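Local coordinates for Di-haem cytochrome c peroxidase family protein (PDB 6NX0) that carries two covalently bound c-type hemes and probably acts as a peroxidase that reduces hydrogen peroxide with electrons passed between them, at residues L163-Y168 against L457-Y462. Sequence-based numbering, arbitrary orientation.
Sequences LLYVRY and LTDARY. With HEC (heme c), chain B.
A type II beta turn beside the heme c that carries a water on its iron, Leu163 to Val166, meets the loop following helix 444-455 through the turn's two central residues: Leu164 touches Asp459 and Tyr462, Tyr165 reaches Asp459. The joint is buried and ties the first heme's domain to the C-terminal part of the chain. Tyr165 donates its phenol proton to Asp459, OH to OD2 2.7 Å, and the acceptor offers its syn lone pair. The carboxylate arrives at the rim of the ring, nearly coplanar with it (15° between planes). The syn approach also leaves OD1 of Asp459 3.1 Å from Tyr165 OH. With CG anti to the carbonyl carbon (chi1 -51°), the ring swings toward Asp459 although its CB does not point there. The same hydroxyl accepts the backbone N-H of Phe268, and Asp459 OD1 bonds Ser269 OG, so hydroxyl and carboxylate each have two hydrogen-bond partners. Arg373 forms a cation-pi contact with the Tyr165 ring. On the heme side of the turn, Leu163 CD2 lies against the porphyrin, 3.5 Å from C3A, and Val166 CG2 comes 3.8 Å from propionate O1A. Tyr462, whose OH bonds the carbonyl of Pro128, adds the apolar part: its CE2 lies 3.9 Å from Leu164 CD1, a methyl that also sits 4.0 Å from Asp459 OD2.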
loop_
_atom_site.group_PDB
_atom_site.type_symbol
_atom_site.label_atom_id
_atom_site.label_comp_id
_atom_site.label_asym_id
_atom_site.label_seq_id
_atom_site.Cartn_x
_atom_site.Cartn_y
_atom_site.Cartn_z
ATOM N N LEU A 163 1.838 -1.996 6.885
ATOM C CA LEU A 163 0.538 -2.591 7.187
ATOM C C LEU A 163 -0.232 -1.881 8.285
ATOM O O LEU A 163 -1.382 -2.249 8.533
ATOM C CB LEU A 163 0.689 -4.063 7.563
ATOM C CG LEU A 163 1.427 -4.933 6.548
ATOM C CD1 LEU A 163 1.420 -6.403 6.982
ATOM C CD2 LEU A 163 0.824 -4.797 5.178
ATOM N N LEU A 164 0.327 -0.867 8.937
ATOM C CA LEU A 164 -0.533 -0.086 9.814
ATOM C C LEU A 164 -1.626 0.555 8.973
ATOM O O LEU A 164 -1.400 0.951 7.820
ATOM C CB LEU A 164 0.266 0.970 10.581
ATOM C CG LEU A 164 1.301 0.432 11.581
ATOM C CD1 LEU A 164 1.973 1.609 12.244
ATOM C CD2 LEU A 164 0.700 -0.499 12.620
ATOM N N TYR A 165 -2.831 0.634 9.545
ATOM C CA TYR A 165 -4.024 1.229 8.924
ATOM C C TYR A 165 -4.587 0.371 7.782
ATOM O O TYR A 165 -5.534 0.795 7.101
ATOM C CB TYR A 165 -3.763 2.674 8.456
ATOM C CG TYR A 165 -3.155 3.470 9.575
ATOM C CD1 TYR A 165 -3.923 3.905 10.644
ATOM C CD2 TYR A 165 -1.797 3.709 9.607
ATOM C CE1 TYR A 165 -3.350 4.587 11.707
ATOM C CE2 TYR A 165 -1.210 4.399 10.670
ATOM C CZ TYR A 165 -1.999 4.820 11.716
ATOM O OH TYR A 165 -1.466 5.497 12.802
ATOM N N VAL A 166 -4.026 -0.816 7.539
ATOM C CA VAL A 166 -4.515 -1.645 6.445
ATOM C C VAL A 166 -5.947 -2.105 6.678
ATOM O O VAL A 166 -6.641 -2.452 5.719
ATOM C CB VAL A 166 -3.558 -2.850 6.232
ATOM C CG1 VAL A 166 -3.739 -3.923 7.315
ATOM C CG2 VAL A 166 -3.728 -3.463 4.815
ATOM N N ARG A 167 -6.421 -2.116 7.926
ATOM C CA ARG A 167 -7.791 -2.527 8.208
ATOM C C ARG A 167 -8.823 -1.608 7.571
ATOM O O ARG A 167 -9.999 -1.992 7.462
ATOM C CB ARG A 167 -8.011 -2.610 9.722
ATOM C CG ARG A 167 -8.067 -1.273 10.447
ATOM C CD ARG A 167 -8.275 -1.509 11.952
ATOM N NE ARG A 167 -8.524 -0.275 12.675
ATOM C CZ ARG A 167 -8.801 -0.213 13.974
ATOM N NH1 ARG A 167 -8.854 -1.327 14.675
ATOM N NH2 ARG A 167 -9.028 0.964 14.575
ATOM N N TYR A 168 -8.428 -0.428 7.117
ATOM C CA TYR A 168 -9.350 0.494 6.476
ATOM C C TYR A 168 -9.407 0.336 4.957
ATOM O O TYR A 168 -10.186 1.041 4.322
ATOM C CB TYR A 168 -8.979 1.941 6.820
ATOM C CG TYR A 168 -9.107 2.242 8.291
ATOM C CD1 TYR A 168 -10.339 2.494 8.863
ATOM C CD2 TYR A 168 -7.990 2.244 9.119
ATOM C CE1 TYR A 168 -10.457 2.727 10.221
ATOM C CE2 TYR A 168 -8.110 2.490 10.471
ATOM C CZ TYR A 168 -9.340 2.733 11.005
ATOM O OH TYR A 168 -9.506 2.961 12.349
ATOM N N LEU A 457 3.318 12.814 9.828
ATOM C CA LEU A 457 2.430 11.662 9.788
ATOM C C LEU A 457 3.088 10.390 10.323
ATOM O O LEU A 457 2.516 9.304 10.205
ATOM C CB LEU A 457 1.950 11.420 8.354
ATOM C CG LEU A 457 1.462 12.637 7.580
ATOM C CD1 LEU A 457 0.944 12.233 6.210
ATOM C CD2 LEU A 457 0.384 13.363 8.364
ATOM N N THR A 458 4.273 10.497 10.895
ATOM C CA THR A 458 4.952 9.343 11.471
ATOM C C THR A 458 4.437 9.048 12.876
ATOM O O THR A 458 4.399 9.935 13.736
ATOM C CB THR A 458 6.446 9.625 11.501
ATOM O OG1 THR A 458 6.891 9.911 10.172
ATOM C CG2 THR A 458 7.212 8.464 12.072
ATOM N N ASP A 459 4.049 7.797 13.108
ATOM C CA ASP A 459 3.611 7.381 14.427
ATOM C C ASP A 459 4.757 7.522 15.422
ATOM O O ASP A 459 5.938 7.438 15.069
ATOM C CB ASP A 459 3.055 5.958 14.361
ATOM C CG ASP A 459 1.606 5.945 13.986
ATOM O OD1 ASP A 459 0.779 6.377 14.813
ATOM O OD2 ASP A 459 1.271 5.535 12.867
ATOM N N ALA A 460 4.389 7.779 16.685
ATOM C CA ALA A 460 5.360 8.199 17.690
ATOM C C ALA A 460 6.506 7.207 17.861
ATOM O O ALA A 460 7.657 7.622 18.085
ATOM C CB ALA A 460 4.649 8.403 19.025
ATOM N N ARG A 461 6.205 5.905 17.805
ATOM C CA ARG A 461 7.204 4.848 17.982
ATOM C C ARG A 461 8.357 4.963 16.995
ATOM O O ARG A 461 9.456 4.458 17.267
ATOM C CB ARG A 461 6.532 3.466 17.828
ATOM C CG ARG A 461 7.465 2.268 17.925
ATOM C CD ARG A 461 6.649 0.985 17.893
ATOM N NE ARG A 461 7.466 -0.227 17.885
ATOM C CZ ARG A 461 6.977 -1.456 17.730
ATOM N NH1 ARG A 461 5.677 -1.640 17.546
ATOM N NH2 ARG A 461 7.795 -2.504 17.748
ATOM N N TYR A 462 8.129 5.585 15.843
ATOM C CA TYR A 462 9.052 5.462 14.720
ATOM C C TYR A 462 9.738 6.756 14.318
ATOM O O TYR A 462 10.463 6.753 13.315
ATOM C CB TYR A 462 8.310 4.907 13.495
ATOM C CG TYR A 462 7.506 3.675 13.811
ATOM C CD1 TYR A 462 8.136 2.496 14.181
ATOM C CD2 TYR A 462 6.125 3.684 13.724
ATOM C CE1 TYR A 462 7.410 1.355 14.457
ATOM C CE2 TYR A 462 5.385 2.540 14.001
ATOM C CZ TYR A 462 6.040 1.389 14.369
ATOM O OH TYR A 462 5.298 0.247 14.635
HETATM FE FE HEC B . 3.304 -8.643 2.556
HETATM C CHA HEC B . 1.546 -6.425 0.557
HETATM C CHB HEC B . 0.558 -9.035 4.513
HETATM C CHC HEC B . 4.656 -11.496 3.920
HETATM C CHD HEC B . 6.045 -8.388 0.484
HETATM N NA HEC B . 1.454 -7.807 2.584
HETATM C C1A HEC B . 0.911 -6.940 1.658
HETATM C C2A HEC B . -0.425 -6.609 2.070
HETATM C C3A HEC B . -0.653 -7.249 3.226
HETATM C C4A HEC B . 0.481 -8.087 3.519
HETATM C CMA HEC B . -1.962 -7.291 4.005
HETATM C CAA HEC B . -1.387 -5.687 1.298
HETATM C CBA HEC B . -1.319 -4.275 1.851
HETATM C CGA HEC B . -2.114 -3.279 1.047
HETATM O O1A HEC B . -2.234 -2.127 1.557
HETATM O O2A HEC B . -2.486 -3.585 -0.128
HETATM N NB HEC B . 2.730 -10.026 3.925
HETATM C C1B HEC B . 1.522 -10.007 4.608
HETATM C C2B HEC B . 1.486 -11.152 5.478
HETATM C C3B HEC B . 2.571 -11.899 5.246
HETATM C C4B HEC B . 3.385 -11.179 4.295
HETATM C CMB HEC B . 0.329 -11.461 6.433
HETATM C CAB HEC B . 3.012 -13.206 5.934
HETATM C CBB HEC B . 2.036 -14.346 5.552
HETATM N NC HEC B . 5.017 -9.709 2.273
HETATM C C1C HEC B . 5.398 -10.837 2.988
HETATM C C2C HEC B . 6.795 -11.066 2.698
HETATM C C3C HEC B . 7.216 -10.198 1.774
HETATM C C4C HEC B . 6.086 -9.344 1.466
HETATM C CMC HEC B . 7.668 -12.086 3.448
HETATM C CAC HEC B . 8.673 -9.852 1.421
HETATM C CBC HEC B . 9.362 -10.997 0.666
HETATM N ND HEC B . 3.724 -7.567 0.887
HETATM C C1D HEC B . 4.955 -7.604 0.201
HETATM C C2D HEC B . 4.835 -6.781 -0.975
HETATM C C3D HEC B . 3.451 -6.240 -0.989
HETATM C C4D HEC B . 2.815 -6.756 0.192
HETATM C CMD HEC B . 5.889 -6.621 -2.054
HETATM C CAD HEC B . 2.815 -5.342 -2.066
HETATM C CBD HEC B . 2.570 -6.222 -3.271
HETATM C CGD HEC B . 1.608 -5.611 -4.276
HETATM O O1D HEC B . 1.142 -4.475 -4.042
HETATM O O2D HEC B . 1.412 -6.278 -5.331
HETATM O O HOH W 1 2.499 -9.947 0.992
#